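Local coordinates for protein deseasin MCP-01 (Pseudoalteromonas sp., PDB 3VV3) that degrades collagen as a serine protease of the subtilisin family, at residues 40-52 against 163-175. Sequence-based numbering, arbitrary orientation.
Sequences GSRDVVVGVIDTG and GVNLRVLNNSWGG
L169 fills the hollow over G47. Its CG lies anti to the carbonyl carbon (chi1 -66°), which swings CD2 back across the strand to 3.8 Å from G47 CA; a CB at G47 would collide with that methyl. Beneath this fit, parallel strands 45-50 and 166-171 are joined by nearly linear backbone bonds: G47 N to V168 O, N170 N to G47 O (2.8 Å) and I49 N to N170 O. Nearer the N-terminal end V45 N still bonds to N165 O, but V45 O and R167 N do not meet directly; a water bridges them, 2.8 Å from each. Beyond it, N165 reaches back with ND2 to D43 O (3.0 Å), coming from above the carbonyl plane. On the face with G47, V45 meets L166 CB to CB and, at about a right angle, sets CG2 against V164 CG1 (3.9 Å). On the other face V46 and V168 stand side by side, their CG1 methyls 4.1 Å apart. Past the last bond W173 brings its indole obliquely against the CG2 branch of I49, with CD1 3.2 Å from I49 O, while a second water lies between I49 O and S172 N, close to D50 OD2. D50 OD1 takes T51 N on its anti lone pair and also H105 ND1, consistent with the Asp-His-Ser charge relay of subtilases completed by S270. With an alanine here, H105 ND1 would probably be left without its acceptor, and its ring freer to turn. The pair forms the middle of the seven-stranded parallel sheet, between strands 131-136 and 195-199. V45's face, with L166, L169 and I49, looks to helix 146-161; on the reverse, V46 and N170 pack on helix 269-284 and V48 on helix 105-114.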
loop_
_atom_site.group_PDB
_atom_site.type_symbol
_atom_site.label_atom_id
_atom_site.label_comp_id
_atom_site.label_asym_id
_atom_site.label_seq_id
_atom_site.Cartn_x
_atom_site.Cartn_y
_atom_site.Cartn_z
ATOM N N GLY A 40 -22.651 -8.727 -16.972
ATOM C CA GLY A 40 -21.950 -7.590 -17.546
ATOM C C GLY A 40 -21.817 -7.649 -19.054
ATOM O O GLY A 40 -22.096 -8.672 -19.676
ATOM N N SER A 41 -21.375 -6.546 -19.647
ATOM C CA SER A 41 -21.182 -6.506 -21.089
ATOM C C SER A 41 -19.848 -5.891 -21.481
ATOM O O SER A 41 -19.445 -4.872 -20.918
ATOM C CB SER A 41 -22.307 -5.717 -21.748
ATOM O OG SER A 41 -22.069 -5.606 -23.140
ATOM N N ARG A 42 -19.184 -6.497 -22.467
ATOM C CA ARG A 42 -17.979 -5.914 -23.050
ATOM C C ARG A 42 -18.272 -4.528 -23.625
ATOM O O ARG A 42 -17.361 -3.738 -23.845
ATOM C CB ARG A 42 -17.409 -6.818 -24.152
ATOM C CG ARG A 42 -16.589 -8.002 -23.658
ATOM C CD ARG A 42 -15.116 -7.642 -23.547
ATOM N NE ARG A 42 -14.615 -6.952 -24.737
ATOM C CZ ARG A 42 -13.342 -6.599 -24.916
ATOM N NH1 ARG A 42 -12.441 -6.888 -23.988
ATOM N NH2 ARG A 42 -12.964 -5.966 -26.022
ATOM N N ASP A 43 -19.542 -4.237 -23.886
ATOM C CA ASP A 43 -19.909 -2.927 -24.420
ATOM C C ASP A 43 -19.830 -1.808 -23.388
ATOM O O ASP A 43 -19.843 -0.629 -23.750
ATOM C CB ASP A 43 -21.302 -2.955 -25.035
ATOM C CG ASP A 43 -21.291 -3.481 -26.454
ATOM O OD1 ASP A 43 -20.196 -3.580 -27.051
ATOM O OD2 ASP A 43 -22.376 -3.773 -26.975
ATOM N N VAL A 44 -19.750 -2.178 -22.111
ATOM C CA VAL A 44 -19.562 -1.198 -21.041
ATOM C C VAL A 44 -18.070 -1.013 -20.796
ATOM O O VAL A 44 -17.354 -1.982 -20.580
ATOM C CB VAL A 44 -20.247 -1.662 -19.732
ATOM C CG1 VAL A 44 -19.944 -0.690 -18.586
ATOM C CG2 VAL A 44 -21.747 -1.786 -19.930
ATOM N N VAL A 45 -17.600 0.230 -20.838
ATOM C CA VAL A 45 -16.174 0.490 -20.730
ATOM C C VAL A 45 -15.872 1.188 -19.412
ATOM O O VAL A 45 -16.534 2.149 -19.048
ATOM C CB VAL A 45 -15.677 1.349 -21.912
ATOM C CG1 VAL A 45 -14.166 1.490 -21.861
ATOM C CG2 VAL A 45 -16.121 0.724 -23.232
ATOM N N VAL A 46 -14.881 0.675 -18.690
ATOM C CA VAL A 46 -14.464 1.281 -17.433
ATOM C C VAL A 46 -13.006 1.708 -17.540
ATOM O O VAL A 46 -12.158 0.932 -17.970
ATOM C CB VAL A 46 -14.595 0.290 -16.258
ATOM C CG1 VAL A 46 -14.141 0.948 -14.959
ATOM C CG2 VAL A 46 -16.032 -0.191 -16.118
ATOM N N GLY A 47 -12.709 2.938 -17.137
ATOM C CA GLY A 47 -11.338 3.413 -17.154
ATOM C C GLY A 47 -10.680 3.237 -15.799
ATOM O O GLY A 47 -11.280 3.551 -14.770
ATOM N N VAL A 48 -9.450 2.725 -15.800
ATOM C CA VAL A 48 -8.685 2.576 -14.560
ATOM C C VAL A 48 -7.476 3.501 -14.621
ATOM O O VAL A 48 -6.603 3.336 -15.473
ATOM C CB VAL A 48 -8.228 1.116 -14.336
ATOM C CG1 VAL A 48 -7.296 1.019 -13.123
ATOM C CG2 VAL A 48 -9.434 0.200 -14.185
ATOM N N ILE A 49 -7.457 4.491 -13.728
ATOM C CA ILE A 49 -6.375 5.470 -13.659
ATOM C C ILE A 49 -5.475 5.101 -12.480
ATOM O O ILE A 49 -5.871 5.227 -11.313
ATOM C CB ILE A 49 -6.951 6.894 -13.519
ATOM C CG1 ILE A 49 -7.843 7.206 -14.736
ATOM C CG2 ILE A 49 -5.818 7.926 -13.349
ATOM C CD1 ILE A 49 -8.579 8.579 -14.685
ATOM N N ASP A 50 -4.280 4.605 -12.780
ATOM C CA ASP A 50 -3.502 3.914 -11.761
ATOM C C ASP A 50 -2.090 3.647 -12.278
ATOM O O ASP A 50 -1.538 4.453 -13.039
ATOM C CB ASP A 50 -4.230 2.608 -11.414
ATOM C CG ASP A 50 -4.000 2.150 -9.975
ATOM O OD1 ASP A 50 -2.847 1.852 -9.603
ATOM O OD2 ASP A 50 -4.990 2.046 -9.223
ATOM N N THR A 51 -1.503 2.526 -11.867
ATOM C CA THR A 51 -0.166 2.155 -12.326
ATOM C C THR A 51 -0.193 1.441 -13.676
ATOM O O THR A 51 0.848 0.980 -14.154
ATOM C CB THR A 51 0.541 1.206 -11.331
ATOM O OG1 THR A 51 -0.180 -0.027 -11.258
ATOM C CG2 THR A 51 0.621 1.826 -9.941
ATOM N N GLY A 52 -1.380 1.326 -14.266
ATOM C CA GLY A 52 -1.545 0.621 -15.527
ATOM C C GLY A 52 -2.499 -0.563 -15.412
ATOM O O GLY A 52 -3.133 -0.770 -14.378
ATOM N N GLY A 163 -17.491 8.827 -28.463
ATOM C CA GLY A 163 -18.512 7.806 -28.611
ATOM C C GLY A 163 -18.212 6.477 -27.934
ATOM O O GLY A 163 -19.004 5.547 -28.035
ATOM N N VAL A 164 -17.072 6.373 -27.259
ATOM C CA VAL A 164 -16.771 5.168 -26.483
ATOM C C VAL A 164 -17.713 5.116 -25.283
ATOM O O VAL A 164 -17.931 6.127 -24.632
ATOM C CB VAL A 164 -15.303 5.147 -26.001
ATOM C CG1 VAL A 164 -15.061 3.927 -25.107
ATOM C CG2 VAL A 164 -14.345 5.146 -27.196
ATOM N N ASN A 165 -18.287 3.947 -25.004
ATOM C CA ASN A 165 -19.297 3.839 -23.950
ATOM C C ASN A 165 -18.665 3.782 -22.558
ATOM O O ASN A 165 -18.870 2.833 -21.801
ATOM C CB ASN A 165 -20.194 2.625 -24.184
ATOM C CG ASN A 165 -21.392 2.596 -23.263
ATOM O OD1 ASN A 165 -21.907 3.640 -22.853
ATOM N ND2 ASN A 165 -21.841 1.391 -22.922
ATOM N N LEU A 166 -17.908 4.821 -22.232
ATOM C CA LEU A 166 -17.128 4.873 -21.003
ATOM C C LEU A 166 -17.758 5.871 -20.035
ATOM O O LEU A 166 -17.688 7.083 -20.253
ATOM C CB LEU A 166 -15.702 5.302 -21.362
ATOM C CG LEU A 166 -14.601 5.278 -20.302
ATOM C CD1 LEU A 166 -13.272 5.502 -21.007
ATOM C CD2 LEU A 166 -14.818 6.356 -19.244
ATOM N N ARG A 167 -18.382 5.365 -18.969
ATOM C CA ARG A 167 -19.084 6.220 -18.019
ATOM C C ARG A 167 -18.663 6.001 -16.573
ATOM O O ARG A 167 -19.298 6.529 -15.659
ATOM C CB ARG A 167 -20.604 6.040 -18.148
ATOM C CG ARG A 167 -21.138 6.505 -19.508
ATOM C CD ARG A 167 -22.650 6.605 -19.483
ATOM N NE ARG A 167 -23.088 7.464 -18.390
ATOM C CZ ARG A 167 -24.319 7.472 -17.890
ATOM N NH1 ARG A 167 -25.253 6.669 -18.391
ATOM N NH2 ARG A 167 -24.610 8.278 -16.880
ATOM N N VAL A 168 -17.595 5.230 -16.370
ATOM C CA VAL A 168 -17.101 4.953 -15.019
ATOM C C VAL A 168 -15.586 5.033 -14.987
ATOM O O VAL A 168 -14.911 4.429 -15.823
ATOM C CB VAL A 168 -17.515 3.549 -14.518
ATOM C CG1 VAL A 168 -16.962 3.317 -13.099
ATOM C CG2 VAL A 168 -19.037 3.375 -14.541
ATOM N N LEU A 169 -15.057 5.797 -14.033
ATOM C CA LEU A 169 -13.620 5.854 -13.796
ATOM C C LEU A 169 -13.308 5.355 -12.399
ATOM O O LEU A 169 -13.960 5.748 -11.422
ATOM C CB LEU A 169 -13.091 7.282 -13.939
ATOM C CG LEU A 169 -13.186 7.862 -15.340
ATOM C CD1 LEU A 169 -12.731 9.319 -15.314
ATOM C CD2 LEU A 169 -12.338 7.019 -16.293
ATOM N N ASN A 170 -12.308 4.487 -12.314
ATOM C CA ASN A 170 -11.824 3.998 -11.035
ATOM C C ASN A 170 -10.565 4.750 -10.624
ATOM O O ASN A 170 -9.559 4.750 -11.350
ATOM C CB ASN A 170 -11.529 2.505 -11.124
ATOM C CG ASN A 170 -11.113 1.928 -9.796
ATOM O OD1 ASN A 170 -9.943 1.988 -9.409
ATOM N ND2 ASN A 170 -12.071 1.387 -9.078
ATOM N N ASN A 171 -10.619 5.392 -9.461
ATOM C CA ASN A 171 -9.499 6.181 -8.968
ATOM C C ASN A 171 -9.049 5.729 -7.590
ATOM O O ASN A 171 -9.417 6.332 -6.576
ATOM C CB ASN A 171 -9.870 7.664 -8.964
ATOM C CG ASN A 171 -10.301 8.143 -10.333
ATOM O OD1 ASN A 171 -11.495 8.137 -10.666
ATOM N ND2 ASN A 171 -9.334 8.519 -11.150
ATOM N N SER A 172 -8.277 4.645 -7.576
ATOM C CA SER A 172 -7.746 4.061 -6.341
ATOM C C SER A 172 -6.411 4.696 -6.000
ATOM O O SER A 172 -5.369 4.029 -5.981
ATOM C CB SER A 172 -7.586 2.549 -6.496
ATOM O OG SER A 172 -8.854 1.914 -6.590
ATOM N N TRP A 173 -6.452 6.000 -5.761
ATOM C CA TRP A 173 -5.263 6.783 -5.477
ATOM C C TRP A 173 -5.673 8.043 -4.743
ATOM O O TRP A 173 -6.844 8.416 -4.742
ATOM C CB TRP A 173 -4.497 7.144 -6.764
ATOM C CG TRP A 173 -5.317 7.834 -7.845
ATOM C CD1 TRP A 173 -6.024 7.227 -8.849
ATOM C CD2 TRP A 173 -5.482 9.248 -8.041
ATOM N NE1 TRP A 173 -6.627 8.175 -9.645
ATOM C CE2 TRP A 173 -6.308 9.421 -9.171
ATOM C CE3 TRP A 173 -5.017 10.381 -7.367
ATOM C CZ2 TRP A 173 -6.687 10.679 -9.638
ATOM C CZ3 TRP A 173 -5.388 11.636 -7.840
ATOM C CH2 TRP A 173 -6.216 11.770 -8.958
ATOM N N GLY A 174 -4.707 8.696 -4.112
ATOM C CA GLY A 174 -4.975 9.957 -3.451
ATOM C C GLY A 174 -3.684 10.628 -3.034
ATOM O O GLY A 174 -2.622 10.007 -3.048
ATOM N N GLY A 175 -3.780 11.903 -2.679
ATOM C CA GLY A 175 -2.629 12.641 -2.201
ATOM C C GLY A 175 -2.747 14.107 -2.551
ATOM O O GLY A 175 -3.488 14.482 -3.463
HETATM O O HOH W 1 -19.089 2.797 -18.136
HETATM O O HOH W 2 -7.281 3.289 -9.892
HETATM O O HOH W 3 -2.877 3.669 -7.578
#